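Long-range contact in chintase (Rhizomucor miehei, PDB 5YUQ), which probably hydrolyses the beta-1,4 linkages of chitin, as a family 18 glycoside hydrolase from a thermophilic fungus whose active site forms a tunnel: residues T143-F154 with W169-A180. Sequence-based numbering, arbitrary orientation.
Sequences TILTTAVPTAPF and WASTVDAFYIMA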
ATOM      1  N   THR A 143      -9.612   9.846  17.867  1.00 18.37           N
ATOM      2  CA  THR A 143      -8.582   9.831  16.827  1.00 15.24           C
ATOM      3  C   THR A 143      -8.597   8.503  16.089  1.00 13.24           C
ATOM      4  O   THR A 143      -8.712   7.438  16.713  1.00 16.59           O
ATOM      5  CB  THR A 143      -7.189  10.078  17.429  1.00 19.34           C
ATOM      6  OG1 THR A 143      -7.220  11.275  18.217  1.00 28.65           O
ATOM      7  CG2 THR A 143      -6.155  10.239  16.340  1.00 17.22           C
ATOM      8  N   ILE A 144      -8.460   8.543  14.775  1.00 13.65           N
ATOM      9  CA  ILE A 144      -8.452   7.353  13.990  1.00 14.87           C
ATOM     10  C   ILE A 144      -7.024   6.800  13.904  1.00 16.60           C
ATOM     11  O   ILE A 144      -6.138   7.403  13.343  1.00 14.81           O
ATOM     12  CB  ILE A 144      -8.877   7.650  12.524  1.00 17.40           C
ATOM     13  CG1 ILE A 144     -10.291   8.231  12.486  1.00 17.46           C
ATOM     14  CG2 ILE A 144      -8.800   6.389  11.678  1.00 17.42           C
ATOM     15  CD1 ILE A 144     -10.482   9.097  11.284  1.00 20.66           C
ATOM     16  N   LEU A 145      -6.835   5.639  14.543  1.00 14.04           N
ATOM     17  CA  LEU A 145      -5.527   4.996  14.534  1.00 13.60           C
ATOM     18  C   LEU A 145      -5.592   3.808  13.603  1.00 13.70           C
ATOM     19  O   LEU A 145      -6.361   2.872  13.808  1.00 14.38           O
ATOM     20  CB  LEU A 145      -5.108   4.558  15.935  1.00 12.90           C
ATOM     21  CG  LEU A 145      -4.914   5.678  16.958  1.00 13.69           C
ATOM     22  CD1 LEU A 145      -4.590   5.109  18.336  1.00 16.01           C
ATOM     23  CD2 LEU A 145      -3.822   6.628  16.506  1.00 15.74           C
ATOM     24  N   THR A 146      -4.804   3.867  12.543  1.00 11.25           N
ATOM     25  CA  THR A 146      -4.782   2.780  11.583  1.00 12.90           C
ATOM     26  C   THR A 146      -3.351   2.404  11.279  1.00 13.29           C
ATOM     27  O   THR A 146      -2.407   3.113  11.647  1.00 12.39           O
ATOM     28  CB  THR A 146      -5.495   3.136  10.257  1.00 12.32           C
ATOM     29  OG1 THR A 146      -4.843   4.255   9.638  1.00 12.35           O
ATOM     30  CG2 THR A 146      -6.956   3.474  10.510  1.00 10.81           C
ATOM     31  N   THR A 147      -3.197   1.271  10.617  1.00 13.08           N
ATOM     32  CA  THR A 147      -1.879   0.817  10.209  1.00 12.40           C
ATOM     33  C   THR A 147      -1.983   0.231   8.815  1.00 12.74           C
ATOM     34  O   THR A 147      -2.968  -0.435   8.492  1.00 13.86           O
ATOM     35  CB  THR A 147      -1.284  -0.204  11.220  1.00 14.20           C
ATOM     36  OG1 THR A 147      -0.051  -0.719  10.712  1.00 13.55           O
ATOM     37  CG2 THR A 147      -2.239  -1.355  11.446  1.00 12.23           C
ATOM     38  N   ALA A 148      -1.002   0.533   7.968  1.00 10.93           N
ATOM     39  CA  ALA A 148      -0.908  -0.101   6.661  1.00 10.39           C
ATOM     40  C   ALA A 148      -0.051  -1.340   6.834  1.00 12.27           C
ATOM     41  O   ALA A 148       1.061  -1.266   7.359  1.00 12.06           O
ATOM     42  CB  ALA A 148      -0.283   0.842   5.649  1.00 12.01           C
ATOM     43  N   VAL A 149      -0.568  -2.480   6.391  1.00 11.50           N
ATOM     44  CA  VAL A 149       0.020  -3.771   6.740  1.00 11.14           C
ATOM     45  C   VAL A 149       0.330  -4.629   5.517  1.00 11.76           C
ATOM     46  O   VAL A 149      -0.281  -4.465   4.461  1.00 12.87           O
ATOM     47  CB  VAL A 149      -0.930  -4.544   7.673  1.00 11.06           C
ATOM     48  CG1 VAL A 149      -1.316  -3.696   8.871  1.00 11.64           C
ATOM     49  CG2 VAL A 149      -2.176  -4.979   6.927  1.00 14.52           C
ATOM     50  N   PRO A 150       1.295  -5.555   5.651  1.00 13.09           N
ATOM     51  CA  PRO A 150       1.605  -6.485   4.563  1.00 14.69           C
ATOM     52  C   PRO A 150       0.527  -7.554   4.405  1.00 14.59           C
ATOM     53  O   PRO A 150      -0.461  -7.556   5.138  1.00 14.14           O
ATOM     54  CB  PRO A 150       2.935  -7.116   5.005  1.00 13.32           C
ATOM     55  CG  PRO A 150       2.915  -7.005   6.509  1.00 13.39           C
ATOM     56  CD  PRO A 150       2.205  -5.706   6.799  1.00 11.51           C
ATOM     57  N   THR A 151       0.729  -8.463   3.459  1.00 14.24           N
ATOM     58  CA  THR A 151      -0.301  -9.437   3.094  1.00 11.94           C
ATOM     59  C   THR A 151      -0.387 -10.625   4.063  1.00 14.39           C
ATOM     60  O   THR A 151      -1.202 -11.529   3.878  1.00 15.85           O
ATOM     61  CB  THR A 151      -0.083  -9.932   1.662  1.00 12.80           C
ATOM     62  OG1 THR A 151       1.303 -10.248   1.488  1.00 16.72           O
ATOM     63  CG2 THR A 151      -0.474  -8.842   0.665  1.00 15.41           C
ATOM     64  N   ALA A 152       0.452 -10.618   5.091  1.00 14.42           N
ATOM     65  CA  ALA A 152       0.340 -11.593   6.167  1.00 15.44           C
ATOM     66  C   ALA A 152       0.557 -10.867   7.480  1.00 14.64           C
ATOM     67  O   ALA A 152       1.245  -9.844   7.517  1.00 14.36           O
ATOM     68  CB  ALA A 152       1.374 -12.703   5.992  1.00 13.80           C
ATOM     69  N   PRO A 153      -0.009 -11.419   8.550  1.00 13.91           N
ATOM     70  CA  PRO A 153       0.155 -10.764   9.849  1.00 12.69           C
ATOM     71  C   PRO A 153       1.581 -10.430  10.259  1.00 12.56           C
ATOM     72  O   PRO A 153       2.473 -11.145   9.895  1.00 13.71           O
ATOM     73  CB  PRO A 153      -0.495 -11.759  10.843  1.00 14.39           C
ATOM     74  CG  PRO A 153      -1.489 -12.460  10.063  1.00 13.98           C
ATOM     75  CD  PRO A 153      -0.984 -12.486   8.587  1.00 15.16           C
ATOM     76  N   PHE A 154       1.754  -9.390  11.054  1.00 13.77           N
ATOM     77  CA  PHE A 154       3.075  -8.931  11.480  1.00 13.53           C
ATOM     78  C   PHE A 154       3.963 -10.058  11.992  1.00 14.93           C
ATOM     79  O   PHE A 154       3.490 -10.980  12.669  1.00 15.07           O
ATOM     80  CB  PHE A 154       2.931  -7.917  12.606  1.00 13.44           C
ATOM     81  CG  PHE A 154       2.204  -6.664  12.216  1.00 14.30           C
ATOM     82  CD1 PHE A 154       2.591  -5.935  11.099  1.00 16.13           C
ATOM     83  CD2 PHE A 154       1.142  -6.206  12.986  1.00 16.04           C
ATOM     84  CE1 PHE A 154       1.913  -4.764  10.756  1.00 15.47           C
ATOM     85  CE2 PHE A 154       0.472  -5.043  12.656  1.00 15.34           C
ATOM     86  CZ  PHE A 154       0.861  -4.321  11.547  1.00 13.87           C
ATOM     87  N   TRP A 169      -4.534  -5.928  19.690  1.00 13.10           N
ATOM     88  CA  TRP A 169      -4.413  -5.297  18.378  1.00 11.41           C
ATOM     89  C   TRP A 169      -5.781  -4.814  17.924  1.00 13.30           C
ATOM     90  O   TRP A 169      -5.969  -3.638  17.635  1.00 12.20           O
ATOM     91  CB  TRP A 169      -3.801  -6.263  17.354  1.00 12.19           C
ATOM     92  CG  TRP A 169      -2.306  -6.216  17.331  1.00 12.02           C
ATOM     93  CD1 TRP A 169      -1.441  -7.163  17.803  1.00 14.32           C
ATOM     94  CD2 TRP A 169      -1.502  -5.163  16.792  1.00 12.99           C
ATOM     95  NE1 TRP A 169      -0.140  -6.755  17.600  1.00 15.24           N
ATOM     96  CE2 TRP A 169      -0.150  -5.535  16.973  1.00 13.55           C
ATOM     97  CE3 TRP A 169      -1.789  -3.941  16.181  1.00 14.55           C
ATOM     98  CZ2 TRP A 169       0.909  -4.724  16.564  1.00 12.14           C
ATOM     99  CZ3 TRP A 169      -0.739  -3.139  15.761  1.00 15.14           C
ATOM    100  CH2 TRP A 169       0.596  -3.529  15.963  1.00 11.88           C
ATOM    101  N   ALA A 170      -6.742  -5.726  17.880  1.00 12.95           N
ATOM    102  CA  ALA A 170      -8.075  -5.386  17.397  1.00 14.51           C
ATOM    103  C   ALA A 170      -8.777  -4.398  18.330  1.00 14.25           C
ATOM    104  O   ALA A 170      -9.559  -3.565  17.877  1.00 13.53           O
ATOM    105  CB  ALA A 170      -8.916  -6.649  17.218  1.00 15.88           C
ATOM    106  N   SER A 171      -8.500  -4.466  19.630  1.00 15.35           N
ATOM    107  CA  SER A 171      -9.189  -3.563  20.547  1.00 12.59           C
ATOM    108  C   SER A 171      -8.586  -2.159  20.624  1.00 13.44           C
ATOM    109  O   SER A 171      -9.187  -1.252  21.200  1.00 14.02           O
ATOM    110  CB  SER A 171      -9.303  -4.172  21.947  1.00 12.47           C
ATOM    111  OG  SER A 171      -8.033  -4.259  22.568  1.00 14.20           O
ATOM    112  N   THR A 172      -7.418  -1.970  20.018  1.00 13.18           N
ATOM    113  CA  THR A 172      -6.726  -0.687  20.116  1.00 13.37           C
ATOM    114  C   THR A 172      -6.723   0.044  18.791  1.00 15.09           C
ATOM    115  O   THR A 172      -6.926   1.255  18.743  1.00 13.18           O
ATOM    116  CB  THR A 172      -5.261  -0.874  20.561  1.00 13.21           C
ATOM    117  OG1 THR A 172      -5.231  -1.584  21.806  1.00 13.30           O
ATOM    118  CG2 THR A 172      -4.571   0.474  20.743  1.00 13.42           C
ATOM    119  N   VAL A 173      -6.495  -0.703  17.719  1.00 11.70           N
ATOM    120  CA  VAL A 173      -6.335  -0.120  16.392  1.00 10.63           C
ATOM    121  C   VAL A 173      -7.659  -0.138  15.644  1.00 13.93           C
ATOM    122  O   VAL A 173      -8.352  -1.159  15.619  1.00 15.44           O
ATOM    123  CB  VAL A 173      -5.252  -0.889  15.592  1.00 11.15           C
ATOM    124  CG1 VAL A 173      -5.176  -0.387  14.139  1.00 13.57           C
ATOM    125  CG2 VAL A 173      -3.901  -0.758  16.284  1.00 15.29           C
ATOM    126  N   ASP A 174      -8.020   0.987  15.036  1.00 13.05           N
ATOM    127  CA  ASP A 174      -9.310   1.069  14.374  1.00 11.86           C
ATOM    128  C   ASP A 174      -9.388   0.237  13.099  1.00 14.55           C
ATOM    129  O   ASP A 174     -10.391  -0.428  12.854  1.00 16.01           O
ATOM    130  CB  ASP A 174      -9.665   2.531  14.078  1.00 12.84           C
ATOM    131  CG  ASP A 174      -9.842   3.330  15.338  1.00 19.01           C
ATOM    132  OD1 ASP A 174     -10.680   2.924  16.178  1.00 23.61           O
ATOM    133  OD2 ASP A 174      -9.111   4.323  15.527  1.00 15.27           O
ATOM    134  N   ALA A 175      -8.335   0.269  12.290  1.00 12.76           N
ATOM    135  CA  ALA A 175      -8.375  -0.430  11.010  1.00 12.02           C
ATOM    136  C   ALA A 175      -7.000  -0.792  10.523  1.00 14.51           C
ATOM    137  O   ALA A 175      -6.017  -0.107  10.830  1.00 12.48           O
ATOM    138  CB  ALA A 175      -9.099   0.411   9.947  1.00 13.10           C
ATOM    139  N   PHE A 176      -6.955  -1.867   9.746  1.00 11.77           N
ATOM    140  CA  PHE A 176      -5.716  -2.417   9.233  1.00 11.58           C
ATOM    141  C   PHE A 176      -5.829  -2.384   7.721  1.00 13.84           C
ATOM    142  O   PHE A 176      -6.673  -3.078   7.132  1.00 12.57           O
ATOM    143  CB  PHE A 176      -5.550  -3.859   9.719  1.00 11.21           C
ATOM    144  CG  PHE A 176      -5.435  -3.987  11.223  1.00 11.25           C
ATOM    145  CD1 PHE A 176      -6.551  -3.834  12.035  1.00 12.00           C
ATOM    146  CD2 PHE A 176      -4.215  -4.264  11.819  1.00 12.69           C
ATOM    147  CE1 PHE A 176      -6.451  -3.939  13.414  1.00 12.76           C
ATOM    148  CE2 PHE A 176      -4.099  -4.386  13.200  1.00 12.49           C
ATOM    149  CZ  PHE A 176      -5.220  -4.223  14.007  1.00 16.46           C
ATOM    150  N   TYR A 177      -5.007  -1.557   7.087  1.00 10.53           N
ATOM    151  CA  TYR A 177      -5.094  -1.349   5.643  1.00 12.50           C
ATOM    152  C   TYR A 177      -4.156  -2.316   4.938  1.00 13.10           C
ATOM    153  O   TYR A 177      -2.949  -2.108   4.942  1.00 11.98           O
ATOM    154  CB  TYR A 177      -4.677   0.082   5.283  1.00 12.05           C
ATOM    155  CG  TYR A 177      -5.585   1.203   5.772  1.00 11.99           C
ATOM    156  CD1 TYR A 177      -6.698   0.952   6.567  1.00 12.02           C
ATOM    157  CD2 TYR A 177      -5.315   2.519   5.425  1.00 12.71           C
ATOM    158  CE1 TYR A 177      -7.517   1.989   7.005  1.00 13.00           C
ATOM    159  CE2 TYR A 177      -6.126   3.560   5.854  1.00 13.46           C
ATOM    160  CZ  TYR A 177      -7.224   3.288   6.634  1.00 15.70           C
ATOM    161  OH  TYR A 177      -8.021   4.323   7.056  1.00 15.72           O
ATOM    162  N   ILE A 178      -4.705  -3.361   4.322  1.00 11.74           N
ATOM    163  CA  ILE A 178      -3.883  -4.390   3.683  1.00 11.43           C
ATOM    164  C   ILE A 178      -3.312  -3.926   2.348  1.00 11.94           C
ATOM    165  O   ILE A 178      -4.051  -3.585   1.422  1.00 12.87           O
ATOM    166  CB  ILE A 178      -4.677  -5.684   3.452  1.00 12.10           C
ATOM    167  CG1 ILE A 178      -5.174  -6.240   4.787  1.00 14.19           C
ATOM    168  CG2 ILE A 178      -3.813  -6.724   2.762  1.00 13.75           C
ATOM    169  CD1 ILE A 178      -6.113  -7.428   4.638  1.00 16.89           C
ATOM    170  N   MET A 179      -1.988  -3.936   2.245  0.54 11.59           N
ATOM    171  CA  MET A 179      -1.332  -3.514   1.016  0.54 13.60           C
ATOM    172  C   MET A 179      -1.262  -4.674   0.036  0.54 12.53           C
ATOM    173  O   MET A 179      -0.203  -5.257  -0.196  0.54 13.78           O
ATOM    174  CB  MET A 179       0.045  -2.934   1.327  0.54 14.49           C
ATOM    175  CG  MET A 179      -0.057  -1.644   2.136  0.54 12.86           C
ATOM    176  SD  MET A 179       1.532  -0.955   2.623  0.54 13.14           S
ATOM    177  CE  MET A 179       2.516  -1.303   1.159  0.54  9.98           C
ATOM    178  N   ALA A 180      -2.416  -5.015  -0.529  1.00 12.23           N
ATOM    179  CA  ALA A 180      -2.513  -6.113  -1.480  1.00 12.37           C
ATOM    180  C   ALA A 180      -2.109  -5.656  -2.869  1.00 14.21           C
ATOM    181  O   ALA A 180      -2.887  -5.727  -3.812  1.00 14.10           O
ATOM    182  CB  ALA A 180      -3.930  -6.652  -1.503  1.00 14.35           C
TER
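Thr146 CB sits over one face of the Tyr177 ring, 4.2 Å from its centroid, a CH-pi contact, while Thr146 CG2 lies 3.7 Å from Tyr177 OH. With chi1 at 61°, Thr146 OG1 stands between its own N and carbonyl carbon, above the same face, and is hydrogen-bonded to Asn103. On the other side of the two strands the Phe176 ring meets Val149 CG1 near its plane at the edge, and Thr147 CG2 obliquely, 3.5 Å from Phe176 CD2; Val173 CG1 lies over one of its faces and Trp169 O at its edge. Farther out, Phe154 CE2 rests over one face of the Trp169 indole, 3.6 Å from Trp169 CH2, the two ring planes inclined at 42°. Chi1 of 174° sets Thr147 OG1 anti to its N, where it hydrogen-bonds with Leu104 O and Tyr128 OH, and leaves CG2 for Phe176.

Between these two layers, strands 144-149 and 175-178 run parallel, hydrogen-bonded from Thr147 N to Ala175 O, Tyr177 N to Thr147 O (2.7 Å), Val149 N to Tyr177 O and Met179 N to Val149 O.

The strands are neighbours in the TIM barrel of family 18, with Phe154 and Trp169 packed outside, toward helix 124-139. Inside, Tyr177 touches Asn103 and Met179 touches Asp105 and Glu107, in a sequence resembling the family 18 signature motif, so this face probably borders the active site. Where pairing begins, Asp174 OD2, probably ionised in its salt bridge with Arg136, takes Leu145 N at 2.8 Å through its anti lone pair, replacing the Val173 O expected from the register. Asp174 N likewise claims Leu145 O, the acceptor regular pairing would give Ala175 N, which stays buried without a partner.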